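Local structure of DUF574 domain-containing protein (Thermobifida fusca, 2QE6) at residues Phe81-Ser86 against Ala160-Gly165; Val108-Asp113 against Ala135-Pro140. The protein binds S-adenosylmethionine and is probably a methyltransferase, although its acceptor substrate is not known. The protein carries 1 engineered substitution. All coordinates share one frame; numbering follows the deposited sequence. Where two conformers were deposited one is given.

Contact 1: Phe81-Ser86 against Ala160-Gly165; sequences FLDLGS and AIMLVG. With SAM (S-adenosylmethionine), chain F.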
# COMPACT_ATOMS: atom_id res chain seq x y z
N PHE A 81 -10.11 -5.74 7.00
CA PHE A 81 -9.12 -4.88 6.31
C PHE A 81 -9.60 -4.56 4.90
O PHE A 81 -10.13 -5.44 4.19
CB PHE A 81 -7.73 -5.56 6.22
CG PHE A 81 -7.14 -5.92 7.55
CD1 PHE A 81 -7.63 -6.98 8.28
CD2 PHE A 81 -6.14 -5.16 8.09
CE1 PHE A 81 -7.09 -7.29 9.52
CE2 PHE A 81 -5.61 -5.48 9.35
CZ PHE A 81 -6.08 -6.54 10.05
N LEU A 82 -9.40 -3.31 4.50
CA LEU A 82 -9.59 -2.86 3.13
C LEU A 82 -8.25 -2.37 2.61
O LEU A 82 -7.70 -1.38 3.09
CB LEU A 82 -10.65 -1.75 3.07
CG LEU A 82 -10.99 -1.19 1.69
CD1 LEU A 82 -11.40 -2.31 0.72
CD2 LEU A 82 -12.08 -0.12 1.82
N ASP A 83 -7.69 -3.11 1.67
CA ASP A 83 -6.33 -2.91 1.24
C ASP A 83 -6.38 -2.26 -0.14
O ASP A 83 -6.56 -2.94 -1.18
CB ASP A 83 -5.59 -4.24 1.25
CG ASP A 83 -4.08 -4.14 0.95
OD1 ASP A 83 -3.54 -3.02 0.70
OD2 ASP A 83 -3.42 -5.23 0.93
N LEU A 84 -6.22 -0.93 -0.14
CA LEU A 84 -6.38 -0.11 -1.32
C LEU A 84 -5.07 0.06 -2.09
O LEU A 84 -4.07 0.55 -1.53
CB LEU A 84 -6.87 1.27 -0.91
CG LEU A 84 -8.22 1.28 -0.18
CD1 LEU A 84 -8.48 2.68 0.37
CD2 LEU A 84 -9.39 0.80 -1.07
N GLY A 85 -5.08 -0.29 -3.37
CA GLY A 85 -3.86 -0.30 -4.16
C GLY A 85 -3.04 -1.47 -3.69
O GLY A 85 -1.88 -1.32 -3.36
N SER A 86 -3.63 -2.66 -3.66
CA SER A 86 -3.00 -3.82 -3.02
C SER A 86 -1.70 -4.27 -3.67
O SER A 86 -0.85 -4.91 -3.00
CB SER A 86 -3.96 -5.02 -3.09
OG SER A 86 -4.26 -5.35 -4.44
N ALA A 160 -9.56 -1.69 9.47
CA ALA A 160 -8.33 -1.03 9.05
C ALA A 160 -8.43 -0.73 7.55
O ALA A 160 -8.66 -1.64 6.76
CB ALA A 160 -7.13 -1.90 9.32
N ILE A 161 -8.26 0.53 7.16
CA ILE A 161 -8.07 0.87 5.74
C ILE A 161 -6.60 1.17 5.47
O ILE A 161 -5.93 1.85 6.25
CB ILE A 161 -8.94 2.07 5.32
CG1 ILE A 161 -10.43 1.73 5.42
CG2 ILE A 161 -8.59 2.49 3.91
CD1 ILE A 161 -11.38 2.88 5.08
N MSE A 162 -6.06 0.61 4.39
CA MSE A 162 -4.63 0.68 4.10
C MSE A 162 -4.44 1.38 2.79
O MSE A 162 -5.14 1.11 1.82
CB MSE A 162 -4.05 -0.73 3.99
CG MSE A 162 -4.15 -1.53 5.26
SE MSE A 162 -3.79 -3.42 4.98
CE MSE A 162 -2.02 -3.45 4.15
N LEU A 163 -3.56 2.38 2.78
CA LEU A 163 -3.06 2.98 1.57
C LEU A 163 -1.53 2.85 1.59
O LEU A 163 -0.78 3.82 1.47
CB LEU A 163 -3.50 4.44 1.44
CG LEU A 163 -5.00 4.63 1.13
CD1 LEU A 163 -5.73 5.13 2.29
CD2 LEU A 163 -5.18 5.58 -0.04
N VAL A 164 -1.08 1.62 1.81
CA VAL A 164 0.31 1.27 1.90
C VAL A 164 0.89 1.32 0.46
O VAL A 164 0.30 0.76 -0.46
CB VAL A 164 0.49 -0.12 2.62
CG1 VAL A 164 1.96 -0.59 2.60
CG2 VAL A 164 0.00 -0.03 4.08
N GLY A 165 1.98 2.07 0.28
CA GLY A 165 2.59 2.27 -1.02
C GLY A 165 1.72 2.94 -2.06
O GLY A 165 1.94 2.76 -3.28
N SAM F . 0.15 -1.63 -1.55
CA SAM F . 1.27 -2.48 -2.11
C SAM F . 2.50 -2.33 -1.24
O SAM F . 3.33 -3.24 -1.18
OXT SAM F . 2.69 -1.28 -0.61
CB SAM F . 1.71 -2.17 -3.55
CG SAM F . 2.33 -0.78 -3.78
SD SAM F . 2.66 -0.33 -5.52
CE SAM F . 2.07 -1.89 -6.23
C5' SAM F . 1.16 0.64 -5.76
C4' SAM F . -0.17 -0.02 -6.13
O4' SAM F . -1.22 0.94 -6.03
C3' SAM F . -0.22 -0.55 -7.58
O3' SAM F . -0.64 -1.90 -7.62
C2' SAM F . -1.18 0.36 -8.33
O2' SAM F . -1.82 -0.24 -9.46
C1' SAM F . -2.08 0.79 -7.17
N9 SAM F . -2.74 2.06 -7.49
C8 SAM F . -2.19 3.31 -7.72
N7 SAM F . -3.19 4.19 -7.96
C5 SAM F . -4.38 3.51 -7.87
C6 SAM F . -5.71 3.93 -8.01
N6 SAM F . -5.97 5.23 -8.31
N1 SAM F . -6.70 2.97 -7.84
C2 SAM F . -6.40 1.63 -7.54
N3 SAM F . -5.08 1.21 -7.42
C4 SAM F . -4.10 2.16 -7.57
O HOH W 1 -2.76 -0.50 0.70

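Contact 2: Val108-Asp113 against Ala135-Pro140; sequences VYVDID and ADVRDP. With SAM (S-adenosylmethionine), chain F.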
# COMPACT_ATOMS: atom_id res chain seq x y z
N VAL A 108 -10.24 -7.40 1.96
CA VAL A 108 -10.74 -7.08 0.64
C VAL A 108 -9.65 -6.26 -0.03
O VAL A 108 -9.30 -5.20 0.45
CB VAL A 108 -12.05 -6.28 0.69
CG1 VAL A 108 -12.45 -5.80 -0.74
CG2 VAL A 108 -13.18 -7.12 1.37
N TYR A 109 -9.10 -6.80 -1.12
CA TYR A 109 -8.07 -6.11 -1.87
C TYR A 109 -8.66 -5.35 -3.06
O TYR A 109 -9.56 -5.83 -3.73
CB TYR A 109 -7.05 -7.09 -2.43
CG TYR A 109 -6.22 -7.93 -1.48
CD1 TYR A 109 -5.11 -7.43 -0.83
CD2 TYR A 109 -6.50 -9.28 -1.30
CE1 TYR A 109 -4.29 -8.26 0.01
CE2 TYR A 109 -5.70 -10.09 -0.50
CZ TYR A 109 -4.60 -9.58 0.15
OH TYR A 109 -3.84 -10.47 0.93
N VAL A 110 -8.11 -4.18 -3.36
CA VAL A 110 -8.58 -3.36 -4.47
C VAL A 110 -7.36 -2.87 -5.23
O VAL A 110 -6.41 -2.39 -4.61
CB VAL A 110 -9.39 -2.14 -3.95
CG1 VAL A 110 -9.92 -1.28 -5.11
CG2 VAL A 110 -10.55 -2.65 -3.05
N ASP A 111 -7.35 -3.06 -6.55
CA ASP A 111 -6.30 -2.53 -7.39
C ASP A 111 -6.87 -2.15 -8.75
O ASP A 111 -7.82 -2.71 -9.19
CB ASP A 111 -5.11 -3.49 -7.53
CG ASP A 111 -3.79 -2.74 -7.84
OD1 ASP A 111 -3.56 -2.35 -8.99
OD2 ASP A 111 -2.97 -2.56 -6.93
N ILE A 112 -6.25 -1.17 -9.37
CA ILE A 112 -6.66 -0.69 -10.69
C ILE A 112 -6.11 -1.58 -11.83
O ILE A 112 -6.70 -1.67 -12.89
CB ILE A 112 -6.23 0.80 -10.89
CG1 ILE A 112 -6.81 1.39 -12.18
CG2 ILE A 112 -4.69 0.95 -10.84
CD1 ILE A 112 -8.31 1.34 -12.25
N ASP A 113 -4.97 -2.22 -11.61
CA ASP A 113 -4.37 -3.12 -12.60
C ASP A 113 -5.20 -4.39 -12.65
O ASP A 113 -5.21 -5.11 -11.70
CB ASP A 113 -2.90 -3.46 -12.21
CG ASP A 113 -2.12 -4.09 -13.34
OD1 ASP A 113 -2.77 -4.76 -14.20
OD2 ASP A 113 -0.85 -3.97 -13.37
N ALA A 135 -10.70 -1.56 -9.14
CA ALA A 135 -11.40 -0.32 -9.02
C ALA A 135 -10.36 0.77 -8.86
O ALA A 135 -9.19 0.51 -8.58
CB ALA A 135 -12.35 -0.35 -7.83
N ASP A 136 -10.82 2.00 -9.01
CA ASP A 136 -9.97 3.17 -8.80
C ASP A 136 -10.24 3.78 -7.43
O ASP A 136 -11.31 4.31 -7.15
CB ASP A 136 -10.27 4.17 -9.88
CG ASP A 136 -9.37 5.36 -9.85
OD1 ASP A 136 -8.73 5.62 -8.83
OD2 ASP A 136 -9.29 6.02 -10.89
N VAL A 137 -9.20 3.74 -6.59
CA VAL A 137 -9.20 4.27 -5.20
C VAL A 137 -9.61 5.73 -5.07
O VAL A 137 -10.07 6.17 -4.00
CB VAL A 137 -7.77 4.00 -4.63
CG1 VAL A 137 -7.45 4.81 -3.38
CG2 VAL A 137 -7.65 2.50 -4.40
N ARG A 138 -9.48 6.48 -6.16
CA ARG A 138 -9.91 7.86 -6.18
C ARG A 138 -11.43 8.02 -6.27
O ARG A 138 -11.95 9.14 -6.27
CB ARG A 138 -9.24 8.58 -7.32
CG ARG A 138 -7.73 8.63 -7.14
CD ARG A 138 -7.09 9.26 -8.35
NE ARG A 138 -7.25 8.39 -9.51
CZ ARG A 138 -6.74 8.62 -10.71
NH1 ARG A 138 -5.99 9.70 -10.93
NH2 ARG A 138 -6.97 7.77 -11.71
N ASP A 139 -12.15 6.89 -6.33
CA ASP A 139 -13.60 6.87 -6.28
C ASP A 139 -14.10 6.08 -5.05
O ASP A 139 -14.60 4.96 -5.20
CB ASP A 139 -14.14 6.24 -7.57
CG ASP A 139 -15.63 6.47 -7.78
OD1 ASP A 139 -16.28 7.07 -6.89
OD2 ASP A 139 -16.13 6.03 -8.83
N PRO A 140 -13.97 6.67 -3.84
CA PRO A 140 -14.32 6.03 -2.57
C PRO A 140 -15.76 5.54 -2.53
O PRO A 140 -16.02 4.48 -1.96
CB PRO A 140 -14.14 7.16 -1.53
CG PRO A 140 -13.38 8.21 -2.18
CD PRO A 140 -13.42 8.03 -3.64
N SAM F . 0.15 -1.63 -1.55
CA SAM F . 1.27 -2.48 -2.11
C SAM F . 2.50 -2.33 -1.24
O SAM F . 3.33 -3.24 -1.18
OXT SAM F . 2.69 -1.28 -0.61
CB SAM F . 1.71 -2.17 -3.55
CG SAM F . 2.33 -0.78 -3.78
SD SAM F . 2.66 -0.33 -5.52
CE SAM F . 2.07 -1.89 -6.23
C5' SAM F . 1.16 0.64 -5.76
C4' SAM F . -0.17 -0.02 -6.13
O4' SAM F . -1.22 0.94 -6.03
C3' SAM F . -0.22 -0.55 -7.58
O3' SAM F . -0.64 -1.90 -7.62
C2' SAM F . -1.18 0.36 -8.33
O2' SAM F . -1.82 -0.24 -9.46
C1' SAM F . -2.08 0.79 -7.17
N9 SAM F . -2.74 2.06 -7.49
C8 SAM F . -2.19 3.31 -7.72
N7 SAM F . -3.19 4.19 -7.96
C5 SAM F . -4.38 3.51 -7.87
C6 SAM F . -5.71 3.93 -8.01
N6 SAM F . -5.97 5.23 -8.31
N1 SAM F . -6.70 2.97 -7.84
C2 SAM F . -6.40 1.63 -7.54
N3 SAM F . -5.08 1.21 -7.42
C4 SAM F . -4.10 2.16 -7.57

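Contact 1: Phe81-Ser86 against Ala160-Gly165
Met162, a selenomethionine in this crystal, crosses the carboxylate of Asp83, its chain bent at chi3 (56°) so that CE lies almost equally far from CG and both oxygens of Asp83, nearest at 3.8 Å from OD1. On the same side of the sheet the Phe81 ring reaches Ala160 with one corner, CD2 standing 3.6 Å from CB. The other side is aliphatic: the CD1 branch of Leu84 crosses Ile161 and meets its CG2 at 3.5 Å, and the same methyl also touches Leu163 CG (4.1 Å). Between these layers three bonds join neighbouring parallel strands: Leu82 N to Ala160 O, Met162 N to Leu82 O, and Leu84 N to Met162 O.

Beyond them the strands part, as expected at the cofactor-binding end of a Rossmann-like methyltransferase. One water sits in the fork, donating to Asp83 OD1 (2.6 Å) and to Leu84 O while accepting from Val164 N. Further on, the amino group of SAM bridges both loops, its N lying 2.7 Å from Gly85 O and 2.6 Å from Val164 O. Gly85 has positive phi, and any CB there would collide with SAM O4'. The other Asp83 oxygen, OD2, bonds Thr94. With an alanine in place of Asp83, the water would probably lose one of its two acceptors and Thr94 its carboxylate mate, while Met162 CE would be freer to turn.

Contact 2: Val108-Asp113 against Ala135-Pro140
The adenosine-binding end of the sheet is formed where strand 106-111 runs out beside the loop that follows strand 130-134. Ala135 N bonds Asp111 O at 3.1 Å, a bent approach with the donor 54° out of the carbonyl plane, and beside this bond Val110 CG1 packs on Ala135 CB at 3.8 Å. An acidic residue ending the second strand is a familiar ribose clamp of Rossmann-like methyltransferases, and Asp111 plays that part: OD1 accepts from O2' of SAM at 2.8 Å and OD2 from O3'. The CB of Asp111 points away from segment 135-140, and with CG anti to the backbone N (chi1 -154°) the carboxylate reaches the ribose hydroxyls of SAM. An Asx turn steadies the carboxylate, Asp113 N using the anti lone pair of OD1, and Gly87 N bonds OD2.

The adenine is sandwiched between Ile112, whose CB is 3.5 Å from C2 of SAM, and Val137, whose CG2 approaches the same carbon from the opposite face. Val137 N donates to SAM N1 at 2.9 Å. The N6 amino group of SAM donates to Asp136 OD1 at 2.8 Å. Arg138 fixes that carboxylate side-on, NE meeting OD1 through its syn lone pair and NH2 forming a salt bridge to OD2 of Asp136 (3.0 Å). Arg138 N reaches OD1 as well, from above the carboxylate plane, giving this oxygen three donors in all.

In the fold
The two contacts illustrate how a Rossmann-like sheet builds one cofactor site from several strand ends. The centres of contact 1 and contact 2 are about 9 Å apart. Strand 80-84 of contact 1 is the direct neighbour of strand 106-111 of contact 2, Asp83 pairing through its backbone with Val108 and Val110. Along the chain the order is 81-86, 108-113, 135-140, 160-165, so both segments of contact 2 fall between those of contact 1. Across the sheet, however, strand 80-84 sits between 106-111 and 160-163. The loops at these strand ends face one site, and SAM spans both contacts: contact 1 holds its methionine amino group, contact 2 its ribose and adenine, and Arg62 supplies a further hydrogen bond.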